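Local coordinates for hypothetical sugar ABC-transporter sugar binding protein (Arthrobacter globiformis, PDB 7BVT) that binds cyclic alpha-maltosyl-1,6-maltose and, as a bacterial extracellular solute-binding protein, probably hands this sugar on to a membrane ABC transporter, at residues Q407-N410 with A411-N415; G394-V398 with D399-D403; L348-E352 with S353-R357; G108-D112 with D113-D117; A76-S80 with D81-D85. One frame throughout, in Å; residues are numbered along the deposited sequence.

Interaction 1. Residues Q407-N410 with A411-N415; sequences QAVN and AVLKN
The last turns of the long C-terminal helix 398-415 hold this contact, in which Val409 and Leu413, one turn apart, lie side by side and point the same way. Leu413 CD1 rests 3.7 Å from Val409 CG1. The methyl Val409 CG1 is set trans to the backbone N (chi1 166°) and so leans along the helix toward the following turn. Leu413 starts from the other rotation, with CG beside its own N (chi1 -67°), which brings CG back to 3.4 Å from Val409 O. That carbonyl is thus shielded by the leucine branch while it accepts Leu413 N at 2.9 Å. Val412 N reaches Ala408 O at 3.2 Å, and Val412 CG2 lies 3.4 Å from the same oxygen. Lys414 N bonds to Asn410 O at 2.8 Å. The lysine chain then folds at its three outer torsions, so that NZ bonds to Asn415 OD1 at 3.2 Å, lying in the plane of that amide carbonyl. Asn410 turns its amide off the helix, where OD1 accepts from Ala220 N and ties the turn to a neighbouring loop. Val409, Val412 and Leu413 all meet Val380 of helix 377-392, and Leu213 touches both Val409 and Leu413. The result is an amphipathic C-terminal helix: an i to i+4 valine-leucine pair, with Val412 beside it, faces helix 377-392, while Gln407, Ala411, Lys414 and Asn415 lie on the exposed side.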
loop_
_atom_site.group_PDB
_atom_site.type_symbol
_atom_site.label_atom_id
_atom_site.label_comp_id
_atom_site.label_asym_id
_atom_site.label_seq_id
_atom_site.Cartn_x
_atom_site.Cartn_y
_atom_site.Cartn_z
ATOM N N GLN A 407 6.782 0.644 23.909
ATOM C CA GLN A 407 6.302 1.633 24.904
ATOM C C GLN A 407 5.524 2.760 24.270
ATOM O O GLN A 407 4.480 3.131 24.860
ATOM C CB GLN A 407 7.455 2.481 25.432
ATOM C CG GLN A 407 7.728 2.309 26.859
ATOM C CD GLN A 407 8.572 1.084 26.891
ATOM O OE1 GLN A 407 8.003 -0.014 26.941
ATOM N NE2 GLN A 407 9.900 1.313 26.897
ATOM N N ALA A 408 6.074 3.394 23.226
ATOM C CA ALA A 408 5.484 4.578 22.586
ATOM C C ALA A 408 4.153 4.119 21.987
ATOM O O ALA A 408 3.130 4.809 22.180
ATOM C CB ALA A 408 6.430 5.152 21.583
ATOM N N VAL A 409 4.174 3.025 21.232
ATOM C CA VAL A 409 2.959 2.533 20.517
ATOM C C VAL A 409 1.876 2.162 21.536
ATOM O O VAL A 409 0.705 2.560 21.400
ATOM C CB VAL A 409 3.307 1.354 19.595
ATOM C CG1 VAL A 409 2.034 0.645 19.144
ATOM C CG2 VAL A 409 4.133 1.834 18.435
ATOM N N ASN A 410 2.241 1.450 22.594
ATOM C CA ASN A 410 1.246 0.984 23.599
ATOM C C ASN A 410 0.654 2.208 24.292
ATOM O O ASN A 410 -0.568 2.148 24.586
ATOM C CB ASN A 410 1.863 0.024 24.608
ATOM C CG ASN A 410 2.025 -1.367 24.059
ATOM O OD1 ASN A 410 1.536 -1.647 22.979
ATOM N ND2 ASN A 410 2.720 -2.224 24.791
ATOM N N ALA A 411 1.419 3.289 24.462
ATOM C CA ALA A 411 0.922 4.464 25.214
ATOM C C ALA A 411 -0.148 5.106 24.340
ATOM O O ALA A 411 -1.152 5.577 24.871
ATOM C CB ALA A 411 1.996 5.440 25.520
ATOM N N VAL A 412 0.093 5.135 23.039
ATOM C CA VAL A 412 -0.813 5.732 22.020
ATOM C C VAL A 412 -2.073 4.872 21.948
ATOM O O VAL A 412 -3.200 5.432 21.990
ATOM C CB VAL A 412 -0.104 5.855 20.658
ATOM C CG1 VAL A 412 -1.105 6.073 19.540
ATOM C CG2 VAL A 412 0.913 6.970 20.697
ATOM N N LEU A 413 -1.954 3.558 21.903
ATOM C CA LEU A 413 -3.125 2.656 21.773
ATOM C C LEU A 413 -3.952 2.584 23.055
ATOM O O LEU A 413 -5.176 2.404 22.939
ATOM C CB LEU A 413 -2.665 1.244 21.447
ATOM C CG LEU A 413 -2.035 1.072 20.078
ATOM C CD1 LEU A 413 -1.414 -0.305 19.959
ATOM C CD2 LEU A 413 -3.111 1.267 19.006
ATOM N N LYS A 414 -3.304 2.495 24.210
ATOM C CA LYS A 414 -4.016 2.163 25.471
ATOM C C LYS A 414 -4.824 3.415 25.809
ATOM O O LYS A 414 -6.032 3.316 26.040
ATOM C CB LYS A 414 -3.027 1.715 26.554
ATOM C CG LYS A 414 -3.599 0.781 27.614
ATOM C CD LYS A 414 -4.220 1.501 28.805
ATOM C CE LYS A 414 -5.698 1.814 28.658
ATOM N NZ LYS A 414 -6.040 3.165 29.178
ATOM N N ASN A 415 -4.197 4.577 25.683
ATOM C CA ASN A 415 -4.693 5.812 26.330
ATOM C C ASN A 415 -5.618 6.555 25.356
ATOM O O ASN A 415 -6.312 7.483 25.817
ATOM C CB ASN A 415 -3.492 6.533 26.948
ATOM C CG ASN A 415 -2.718 5.596 27.861
ATOM O OD1 ASN A 415 -3.326 4.817 28.607
ATOM N ND2 ASN A 415 -1.388 5.631 27.800
#

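Interaction 2. Residues G394-V398 with D399-D403; sequences GEASV and DDALD
The carboxylate of Asp400 carries Ser397 OG over one of its faces, the hydroxyl standing almost directly above CG at 3.3 Å; the position is wrong for a hydrogen bond with OD2. The other flat group, the carboxylate of Asp399, only brushes Val398, with OD1 4.1 Å from Val398 CG1. The hydroxyl's real partner is the backbone. Ser397 is the N-cap of helix 398-415, and its OG accepts Asp400 N at 3.1 Å with an N-H...O angle of 156°. A chi1 of 66° wedges OG between its own N and carbonyl carbon, aiming it at the first turn. Asp400 does not return a bond to Ser397 N, so this is a single capping bond rather than a capping box. Asp399 and Asp400, in the first turn, would probably interact favourably with the positive end of the helix dipole. Just before the cap, Ala396 CB meets Ala401 CB at 4.3 Å, the pair of positions of a hydrophobic staple. One turn on, Val398 CG1 and Leu402 CD1 lie side by side, 4.1 Å apart. Upstream, Gly394 takes positive phi (84°) in the Schellman motif that closes helix 377-392, so the segment links two helices. Val398 and Leu402 pack on helix 225-239, on Val235 and Leu231 among others, while Ala396, Ala401 and Leu402 reach back to Lys390, Ala391 and Ile388 of helix 377-392.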
loop_
_atom_site.group_PDB
_atom_site.type_symbol
_atom_site.label_atom_id
_atom_site.label_comp_id
_atom_site.label_asym_id
_atom_site.label_seq_id
_atom_site.Cartn_x
_atom_site.Cartn_y
_atom_site.Cartn_z
ATOM N N GLY A 394 22.066 5.105 14.716
ATOM C CA GLY A 394 23.174 4.656 15.569
ATOM C C GLY A 394 23.071 5.142 17.008
ATOM O O GLY A 394 24.060 4.973 17.746
ATOM N N GLU A 395 21.936 5.719 17.407
ATOM C CA GLU A 395 21.756 6.350 18.744
ATOM C C GLU A 395 21.117 5.382 19.733
ATOM O O GLU A 395 20.972 5.755 20.909
ATOM C CB GLU A 395 20.937 7.629 18.621
ATOM C CG GLU A 395 21.725 8.767 17.990
ATOM C CD GLU A 395 20.854 9.926 17.542
ATOM O OE1 GLU A 395 19.711 10.018 18.028
ATOM O OE2 GLU A 395 21.298 10.702 16.669
ATOM N N ALA A 396 20.668 4.205 19.295
ATOM C CA ALA A 396 20.117 3.177 20.194
ATOM C C ALA A 396 20.446 1.792 19.672
ATOM O O ALA A 396 20.606 1.656 18.427
ATOM C CB ALA A 396 18.608 3.313 20.319
ATOM N N SER A 397 20.437 0.805 20.552
ATOM C CA SER A 397 20.586 -0.611 20.158
ATOM C C SER A 397 19.278 -1.099 19.545
ATOM O O SER A 397 18.221 -0.505 19.773
ATOM C CB SER A 397 21.032 -1.540 21.250
ATOM O OG SER A 397 20.056 -1.652 22.246
ATOM N N VAL A 398 19.364 -2.145 18.748
ATOM C CA VAL A 398 18.151 -2.828 18.212
ATOM C C VAL A 398 17.199 -3.171 19.384
ATOM O O VAL A 398 15.982 -2.887 19.326
ATOM C CB VAL A 398 18.617 -4.087 17.469
ATOM C CG1 VAL A 398 17.470 -5.055 17.250
ATOM C CG2 VAL A 398 19.358 -3.710 16.178
ATOM N N ASP A 399 17.702 -3.807 20.438
ATOM C CA ASP A 399 16.841 -4.229 21.578
ATOM C C ASP A 399 16.221 -3.013 22.281
ATOM O O ASP A 399 14.993 -3.067 22.590
ATOM C CB ASP A 399 17.654 -5.058 22.561
ATOM C CG ASP A 399 17.843 -6.478 22.079
ATOM O OD1 ASP A 399 17.369 -6.788 20.964
ATOM O OD2 ASP A 399 18.446 -7.269 22.830
ATOM N N ASP A 400 16.978 -1.942 22.479
ATOM C CA ASP A 400 16.446 -0.751 23.200
ATOM C C ASP A 400 15.441 -0.011 22.310
ATOM O O ASP A 400 14.432 0.511 22.843
ATOM C CB ASP A 400 17.547 0.203 23.641
ATOM C CG ASP A 400 18.405 -0.283 24.790
ATOM O OD1 ASP A 400 18.014 -1.227 25.479
ATOM O OD2 ASP A 400 19.445 0.347 24.969
ATOM N N ALA A 401 15.639 -0.005 20.988
ATOM C CA ALA A 401 14.724 0.731 20.085
ATOM C C ALA A 401 13.416 -0.066 20.012
ATOM O O ALA A 401 12.322 0.541 19.965
ATOM C CB ALA A 401 15.385 0.969 18.737
ATOM N N LEU A 402 13.450 -1.393 19.994
ATOM C CA LEU A 402 12.185 -2.153 19.923
ATOM C C LEU A 402 11.396 -2.017 21.236
ATOM O O LEU A 402 10.156 -1.940 21.178
ATOM C CB LEU A 402 12.416 -3.623 19.578
ATOM C CG LEU A 402 12.749 -3.844 18.106
ATOM C CD1 LEU A 402 13.432 -5.156 17.918
ATOM C CD2 LEU A 402 11.484 -3.757 17.256
ATOM N N ASP A 403 12.112 -2.017 22.353
ATOM C CA ASP A 403 11.479 -1.764 23.664
ATOM C C ASP A 403 10.858 -0.363 23.653
ATOM O O ASP A 403 9.674 -0.261 24.078
ATOM C CB ASP A 403 12.530 -1.825 24.774
ATOM C CG ASP A 403 12.970 -3.197 25.249
ATOM O OD1 ASP A 403 12.305 -4.259 24.914
ATOM O OD2 ASP A 403 13.988 -3.203 26.039
#

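Interaction 3. Residues L348-E352 with S353-R357; sequences LEWVE and STEPR
From Val351 to Glu355 the backbone runs out of the last turn of helix 345-354, and Glu355 is the first residue to leave helical angles. Val351 O accepts Glu355 N at 2.7 Å. Val351 O also lies 3.0 Å from Pro356 N, which has no hydrogen to give and likewise could not donate to Glu352 O, the next rung. Before it, Ser353 N bonds to Glu349 O at 2.9 Å. Thr354 lies over one face of the Trp350 indole. Its CB makes a CH-pi contact 3.9 Å from the centroid of the six-membered ring, 20° off the normal, and CG2 comes to 3.4 Å from Trp350 CZ2. Trp350 CG is trans to the backbone N (chi1 -171°), which swings the ring forward along the helix to meet the threonine. Thr354 OG1 sits above the same face, offset to the rim, and shares a 2.7 Å hydrogen bond with Ser353 OG. Beside them Glu355 OE1 approaches the ring obliquely, its carboxylate turned 74° from the indole plane. Lys330 adds a cation-pi contact to the indole. On another side of the turn, a water donates to Pro356 O, at 2.6 Å, and to Glu352 OE1, bridging helix and loop. The arrangement is a helix C-terminus followed at once by a proline, consistent with the helix ending there, with an i to i+4 aromatic-threonine pair laid over it.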
loop_
_atom_site.group_PDB
_atom_site.type_symbol
_atom_site.label_atom_id
_atom_site.label_comp_id
_atom_site.label_asym_id
_atom_site.label_seq_id
_atom_site.Cartn_x
_atom_site.Cartn_y
_atom_site.Cartn_z
ATOM N N LEU A 348 -2.830 -11.441 -16.912
ATOM C CA LEU A 348 -1.403 -11.841 -16.830
ATOM C C LEU A 348 -0.755 -11.765 -18.214
ATOM O O LEU A 348 0.401 -11.330 -18.284
ATOM C CB LEU A 348 -1.269 -13.220 -16.187
ATOM C CG LEU A 348 -1.582 -13.220 -14.689
ATOM C CD1 LEU A 348 -1.722 -14.625 -14.156
ATOM C CD2 LEU A 348 -0.545 -12.439 -13.910
ATOM N N GLU A 349 -1.486 -12.117 -19.273
ATOM C CA GLU A 349 -0.917 -12.155 -20.652
ATOM C C GLU A 349 -0.644 -10.732 -21.103
ATOM O O GLU A 349 0.432 -10.415 -21.639
ATOM C CB GLU A 349 -1.889 -12.839 -21.609
ATOM C CG GLU A 349 -1.811 -14.347 -21.511
ATOM C CD GLU A 349 -2.530 -15.057 -22.642
ATOM O OE1 GLU A 349 -2.633 -14.444 -23.737
ATOM O OE2 GLU A 349 -2.993 -16.209 -22.415
ATOM N N TRP A 350 -1.602 -9.894 -20.825
ATOM C CA TRP A 350 -1.499 -8.437 -21.016
ATOM C C TRP A 350 -0.319 -7.853 -20.237
ATOM O O TRP A 350 0.425 -6.959 -20.739
ATOM C CB TRP A 350 -2.799 -7.830 -20.559
ATOM C CG TRP A 350 -2.775 -6.415 -20.963
ATOM C CD1 TRP A 350 -3.059 -5.937 -22.213
ATOM C CD2 TRP A 350 -2.291 -5.325 -20.176
ATOM N NE1 TRP A 350 -2.853 -4.587 -22.226
ATOM C CE2 TRP A 350 -2.365 -4.188 -21.002
ATOM C CE3 TRP A 350 -1.814 -5.196 -18.860
ATOM C CZ2 TRP A 350 -2.034 -2.925 -20.527
ATOM C CZ3 TRP A 350 -1.436 -3.947 -18.410
ATOM C CH2 TRP A 350 -1.549 -2.833 -19.236
ATOM N N VAL A 351 -0.165 -8.255 -18.984
ATOM C CA VAL A 351 0.982 -7.703 -18.208
ATOM C C VAL A 351 2.285 -8.117 -18.914
ATOM O O VAL A 351 3.150 -7.254 -19.078
ATOM C CB VAL A 351 0.930 -8.130 -16.739
ATOM C CG1 VAL A 351 2.244 -7.803 -16.029
ATOM C CG2 VAL A 351 -0.218 -7.439 -16.041
ATOM N N GLU A 352 2.374 -9.370 -19.338
ATOM C CA GLU A 352 3.574 -9.946 -20.000
ATOM C C GLU A 352 3.848 -9.214 -21.322
ATOM O O GLU A 352 5.022 -8.922 -21.592
ATOM C CB GLU A 352 3.394 -11.457 -20.190
ATOM C CG GLU A 352 4.674 -12.174 -20.603
ATOM C CD GLU A 352 5.959 -11.744 -19.900
ATOM O OE1 GLU A 352 5.987 -11.707 -18.642
ATOM O OE2 GLU A 352 6.939 -11.434 -20.609
ATOM N N SER A 353 2.814 -8.854 -22.080
ATOM C CA SER A 353 2.931 -8.219 -23.418
ATOM C C SER A 353 3.206 -6.720 -23.270
ATOM O O SER A 353 3.910 -6.176 -24.113
ATOM C CB SER A 353 1.694 -8.477 -24.275
ATOM O OG SER A 353 0.688 -7.496 -24.007
ATOM N N THR A 354 2.721 -6.072 -22.209
ATOM C CA THR A 354 2.623 -4.615 -22.157
ATOM C C THR A 354 3.515 -4.059 -21.051
ATOM O O THR A 354 4.191 -3.079 -21.335
ATOM C CB THR A 354 1.156 -4.205 -22.064
ATOM O OG1 THR A 354 0.471 -4.999 -23.032
ATOM C CG2 THR A 354 0.918 -2.738 -22.294
ATOM N N GLU A 355 3.544 -4.659 -19.860
ATOM C CA GLU A 355 4.151 -4.007 -18.669
ATOM C C GLU A 355 4.800 -5.109 -17.855
ATOM O O GLU A 355 4.436 -5.350 -16.727
ATOM C CB GLU A 355 3.054 -3.247 -17.905
ATOM C CG GLU A 355 3.529 -2.163 -16.926
ATOM C CD GLU A 355 2.381 -1.297 -16.377
ATOM O OE1 GLU A 355 1.211 -1.504 -16.838
ATOM O OE2 GLU A 355 2.632 -0.402 -15.501
ATOM N N PRO A 356 5.729 -5.890 -18.421
ATOM C CA PRO A 356 6.161 -7.145 -17.803
ATOM C C PRO A 356 6.795 -6.935 -16.410
ATOM O O PRO A 356 6.740 -7.863 -15.602
ATOM C CB PRO A 356 7.183 -7.709 -18.803
ATOM C CG PRO A 356 7.573 -6.536 -19.609
ATOM C CD PRO A 356 6.370 -5.623 -19.708
ATOM N N ARG A 357 7.372 -5.769 -16.164
ATOM C CA ARG A 357 8.025 -5.501 -14.838
ATOM C C ARG A 357 6.940 -5.328 -13.754
ATOM O O ARG A 357 7.278 -5.320 -12.586
ATOM C CB ARG A 357 9.000 -4.345 -14.929
ATOM C CG ARG A 357 10.231 -4.786 -15.721
ATOM C CD ARG A 357 11.129 -3.637 -16.019
ATOM N NE ARG A 357 10.506 -2.671 -16.909
ATOM C CZ ARG A 357 11.162 -1.662 -17.457
ATOM N NH1 ARG A 357 12.431 -1.460 -17.161
ATOM N NH2 ARG A 357 10.553 -0.827 -18.280
HETATM O O HOH W 1 7.521 -10.234 -16.221
#

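Interaction 4. Residues G108-D112 with D113-D117; sequences GRIPD and DTLTD
Ile110 spreads its CG2 branch across two residues of the first turn of helix 112-117, touching Thr114 CG2 at 3.7 Å and Leu115 CG at 3.8 Å. With chi1 at -59°, CG2 is the branch trans to the backbone N, which puts this methyl over the first turn, with CB behind it against Leu115 CD1. Both partners cross the isoleucine at about a right angle. Thr114 (chi1 -71°) turns its methyl to Ile110 and leaves OG1 toward Pro111, 4.0 Å from CB of the ring. Leu115 folds CG back beside its N, bringing CD1 and CD2 round Ile110. Since Pro111 is the N-cap, Ile110 and Leu115 occupy the two positions of a hydrophobic staple. Pro111 has no side-chain group to cap with; its carbonyl oxygen takes Leu115 N at 3.1 Å (167°). Asp112 O accepts Thr116 N at 2.8 Å, and Thr116 OG1 also lies 3.0 Å from that oxygen, though its proton is not settled. The staple packs on helix 306-319, where Ile110 meets Leu316 and Ser317, and on strand 131-136, where Val135 touches both Ile110 and Leu115; Arg109 adds a salt bridge to Asp310 of that helix.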
loop_
_atom_site.group_PDB
_atom_site.type_symbol
_atom_site.label_atom_id
_atom_site.label_comp_id
_atom_site.label_asym_id
_atom_site.label_seq_id
_atom_site.Cartn_x
_atom_site.Cartn_y
_atom_site.Cartn_z
ATOM N N GLY A 108 -24.316 -7.606 1.734
ATOM C CA GLY A 108 -25.723 -7.632 1.322
ATOM C C GLY A 108 -26.067 -6.545 0.324
ATOM O O GLY A 108 -27.231 -6.517 -0.126
ATOM N N ARG A 109 -25.113 -5.684 -0.032
ATOM C CA ARG A 109 -25.344 -4.594 -1.036
ATOM C C ARG A 109 -24.492 -4.885 -2.271
ATOM O O ARG A 109 -24.979 -4.805 -3.388
ATOM C CB ARG A 109 -25.032 -3.234 -0.415
ATOM C CG ARG A 109 -25.870 -2.885 0.811
ATOM C CD ARG A 109 -25.800 -1.417 1.209
ATOM N NE ARG A 109 -26.197 -1.217 2.633
ATOM C CZ ARG A 109 -27.445 -1.073 3.044
ATOM N NH1 ARG A 109 -28.437 -1.000 2.180
ATOM N NH2 ARG A 109 -27.720 -0.924 4.325
ATOM N N ILE A 110 -23.251 -5.222 -2.080
ATOM C CA ILE A 110 -22.359 -5.708 -3.166
ATOM C C ILE A 110 -22.490 -7.217 -3.217
ATOM O O ILE A 110 -22.510 -7.845 -2.149
ATOM C CB ILE A 110 -20.917 -5.219 -2.905
ATOM C CG1 ILE A 110 -20.894 -3.689 -2.841
ATOM C CG2 ILE A 110 -19.956 -5.812 -3.907
ATOM C CD1 ILE A 110 -19.507 -3.095 -2.611
ATOM N N PRO A 111 -22.526 -7.859 -4.389
ATOM C CA PRO A 111 -22.740 -9.302 -4.444
ATOM C C PRO A 111 -21.705 -10.062 -3.615
ATOM O O PRO A 111 -20.507 -9.760 -3.595
ATOM C CB PRO A 111 -22.588 -9.653 -5.927
ATOM C CG PRO A 111 -23.082 -8.394 -6.586
ATOM C CD PRO A 111 -22.478 -7.297 -5.749
ATOM N N ASP A 112 -22.191 -11.062 -2.900
ATOM C CA ASP A 112 -21.329 -11.903 -2.065
ATOM C C ASP A 112 -20.136 -12.417 -2.871
ATOM O O ASP A 112 -18.951 -12.384 -2.366
ATOM C CB ASP A 112 -22.111 -13.084 -1.492
ATOM C CG ASP A 112 -23.369 -12.818 -0.673
ATOM O OD1 ASP A 112 -23.685 -11.667 -0.305
ATOM O OD2 ASP A 112 -24.029 -13.815 -0.333
ATOM N N ASP A 113 -20.340 -12.895 -4.106
ATOM C CA ASP A 113 -19.220 -13.489 -4.886
ATOM C C ASP A 113 -18.179 -12.409 -5.242
ATOM O O ASP A 113 -16.994 -12.719 -5.308
ATOM C CB ASP A 113 -19.690 -14.237 -6.121
ATOM C CG ASP A 113 -20.468 -15.516 -5.791
ATOM O OD1 ASP A 113 -20.552 -15.864 -4.605
ATOM O OD2 ASP A 113 -21.019 -16.118 -6.734
ATOM N N THR A 114 -18.599 -11.161 -5.412
ATOM C CA THR A 114 -17.629 -10.068 -5.658
ATOM C C THR A 114 -16.784 -9.888 -4.388
ATOM O O THR A 114 -15.573 -9.877 -4.470
ATOM C CB THR A 114 -18.355 -8.768 -6.020
ATOM O OG1 THR A 114 -18.894 -8.998 -7.347
ATOM C CG2 THR A 114 -17.421 -7.588 -5.989
ATOM N N LEU A 115 -17.463 -9.759 -3.238
ATOM C CA LEU A 115 -16.711 -9.496 -1.981
ATOM C C LEU A 115 -15.784 -10.689 -1.652
ATOM O O LEU A 115 -14.649 -10.463 -1.223
ATOM C CB LEU A 115 -17.695 -9.149 -0.868
ATOM C CG LEU A 115 -18.410 -7.811 -1.013
ATOM C CD1 LEU A 115 -19.398 -7.594 0.117
ATOM C CD2 LEU A 115 -17.391 -6.695 -1.058
ATOM N N THR A 116 -16.191 -11.913 -1.923
ATOM C CA THR A 116 -15.333 -13.112 -1.698
ATOM C C THR A 116 -14.078 -13.058 -2.562
ATOM O O THR A 116 -13.004 -13.418 -2.103
ATOM C CB THR A 116 -16.075 -14.427 -2.009
ATOM O OG1 THR A 116 -17.159 -14.431 -1.087
ATOM C CG2 THR A 116 -15.141 -15.604 -1.822
ATOM N N ASP A 117 -14.195 -12.550 -3.786
ATOM C CA ASP A 117 -13.099 -12.530 -4.780
ATOM C C ASP A 117 -12.123 -11.420 -4.410
ATOM O O ASP A 117 -10.909 -11.594 -4.624
ATOM C CB ASP A 117 -13.673 -12.308 -6.165
ATOM C CG ASP A 117 -12.703 -12.476 -7.336
ATOM O OD1 ASP A 117 -11.603 -13.025 -7.163
ATOM O OD2 ASP A 117 -13.082 -12.018 -8.428
#

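Interaction 5. Residues A76-S80 with D81-D85; sequences ASATS and DTLPD
Helix 70-80 ends as Asp81 takes a left-handed backbone conformation (phi 54°) and turns Thr82 back to Ser77, whose O accepts Thr82 N at 2.9 Å. Thr82 N meets that carbonyl in plane, whereas Asp81 N, 3.3 Å from Ala78 O, stands well above the plane of the Ala78 carbonyl. Two hydroxyls then meet across the turn: Ser80 OG and Thr82 OG1 share a hydrogen bond of 2.7 Å. Each sits between its own N and carbonyl carbon (chi1 64° and 61°), which lets the serine and threonine face one another over Asp81. Ser80 OG is also 3.2 Å from Ala76 O, a bond not settled because the one proton has a choice. This is a Schellman motif, here with aspartate at the positive-phi position, and it closes the helix of a beta-alpha-beta crossover from strand 58-64 to strand 86-90. Past the turn Leu83 folds back along the helix. Its CD2 lies 3.8 Å from Ser77 CB, and its CD1 4.2 Å from Ala78 CB, while Leu74 and Phe302 touch it as well. Ser77 OG is engaged with Lys73 O, one turn back in the helix.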
loop_
_atom_site.group_PDB
_atom_site.type_symbol
_atom_site.label_atom_id
_atom_site.label_comp_id
_atom_site.label_asym_id
_atom_site.label_seq_id
_atom_site.Cartn_x
_atom_site.Cartn_y
_atom_site.Cartn_z
ATOM N N ALA A 76 -15.815 18.679 8.106
ATOM C CA ALA A 76 -16.700 19.859 7.964
ATOM C C ALA A 76 -18.083 19.413 7.440
ATOM O O ALA A 76 -19.144 19.856 7.943
ATOM C CB ALA A 76 -16.050 20.856 7.042
ATOM N N SER A 77 -18.080 18.505 6.478
ATOM C CA SER A 77 -19.292 17.994 5.813
ATOM C C SER A 77 -20.145 17.194 6.824
ATOM O O SER A 77 -21.398 17.207 6.707
ATOM C CB SER A 77 -18.907 17.187 4.595
ATOM O OG SER A 77 -18.360 17.999 3.529
ATOM N N ALA A 78 -19.522 16.460 7.761
ATOM C CA ALA A 78 -20.299 15.770 8.830
ATOM C C ALA A 78 -21.052 16.873 9.611
ATOM O O ALA A 78 -22.237 16.712 9.868
ATOM C CB ALA A 78 -19.412 14.916 9.738
ATOM N N THR A 79 -20.373 17.931 10.041
ATOM C CA THR A 79 -20.990 19.031 10.843
ATOM C C THR A 79 -22.096 19.704 10.018
ATOM O O THR A 79 -23.194 19.916 10.545
ATOM C CB THR A 79 -19.931 20.032 11.271
ATOM O OG1 THR A 79 -18.953 19.308 12.003
ATOM C CG2 THR A 79 -20.466 21.164 12.119
ATOM N N SER A 80 -21.871 20.012 8.755
ATOM C CA SER A 80 -22.895 20.663 7.889
ATOM C C SER A 80 -23.958 19.725 7.317
ATOM O O SER A 80 -24.848 20.227 6.627
ATOM C CB SER A 80 -22.208 21.381 6.781
ATOM O OG SER A 80 -21.490 20.541 5.899
ATOM N N ASP A 81 -23.893 18.414 7.617
ATOM C CA ASP A 81 -24.793 17.385 7.039
ATOM C C ASP A 81 -24.775 17.442 5.508
ATOM O O ASP A 81 -25.842 17.379 4.904
ATOM C CB ASP A 81 -26.199 17.517 7.671
ATOM C CG ASP A 81 -26.275 17.415 9.199
ATOM O OD1 ASP A 81 -25.507 16.614 9.820
ATOM O OD2 ASP A 81 -27.089 18.156 9.790
ATOM N N THR A 82 -23.582 17.529 4.872
ATOM C CA THR A 82 -23.402 17.512 3.402
ATOM C C THR A 82 -22.315 16.507 3.002
ATOM O O THR A 82 -21.623 16.708 1.996
ATOM C CB THR A 82 -23.109 18.914 2.856
ATOM O OG1 THR A 82 -21.908 19.403 3.438
ATOM C CG2 THR A 82 -24.249 19.881 3.127
ATOM N N LEU A 83 -22.277 15.391 3.719
ATOM C CA LEU A 83 -21.354 14.309 3.345
ATOM C C LEU A 83 -21.734 13.815 1.965
ATOM O O LEU A 83 -22.900 13.829 1.580
ATOM C CB LEU A 83 -21.418 13.191 4.394
ATOM C CG LEU A 83 -20.698 13.475 5.701
ATOM C CD1 LEU A 83 -21.057 12.474 6.767
ATOM C CD2 LEU A 83 -19.204 13.471 5.506
ATOM N N PRO A 84 -20.768 13.287 1.206
ATOM C CA PRO A 84 -21.001 12.696 -0.098
ATOM C C PRO A 84 -21.647 11.325 0.154
ATOM O O PRO A 84 -21.696 10.885 1.257
ATOM C CB PRO A 84 -19.620 12.534 -0.716
ATOM C CG PRO A 84 -18.780 12.311 0.479
ATOM C CD PRO A 84 -19.334 13.189 1.582
ATOM N N ASP A 85 -22.138 10.730 -0.886
ATOM C CA ASP A 85 -22.723 9.373 -0.765
ATOM C C ASP A 85 -21.581 8.353 -0.733
ATOM O O ASP A 85 -21.649 7.432 0.053
ATOM C CB ASP A 85 -23.661 9.077 -1.912
ATOM C CG ASP A 85 -24.809 10.064 -1.869
ATOM O OD1 ASP A 85 -25.422 10.184 -0.757
ATOM O OD2 ASP A 85 -25.030 10.706 -2.924
#

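In the fold
Along the chain the order is interaction 5, 4, 3, 2, 1, all in series and all at helix ends. Interactions 2 and 1 share helix 398-415, one at its start and the other at its end, with centres about 18 Å apart. Interaction 3 lies across the chain's centre from both, more than 40 Å away between centres. Interactions 4 and 5 are about 28 Å apart between centres; interaction 5 leads into strand 86-90, while interaction 4 packs against strand 131-136 of the same mixed sheet. These helix starts and stops lie round the periphery of the fold and include no pocket residue, though the Glu355 side chain of interaction 3 comes within about 12 Å of a bound glucose.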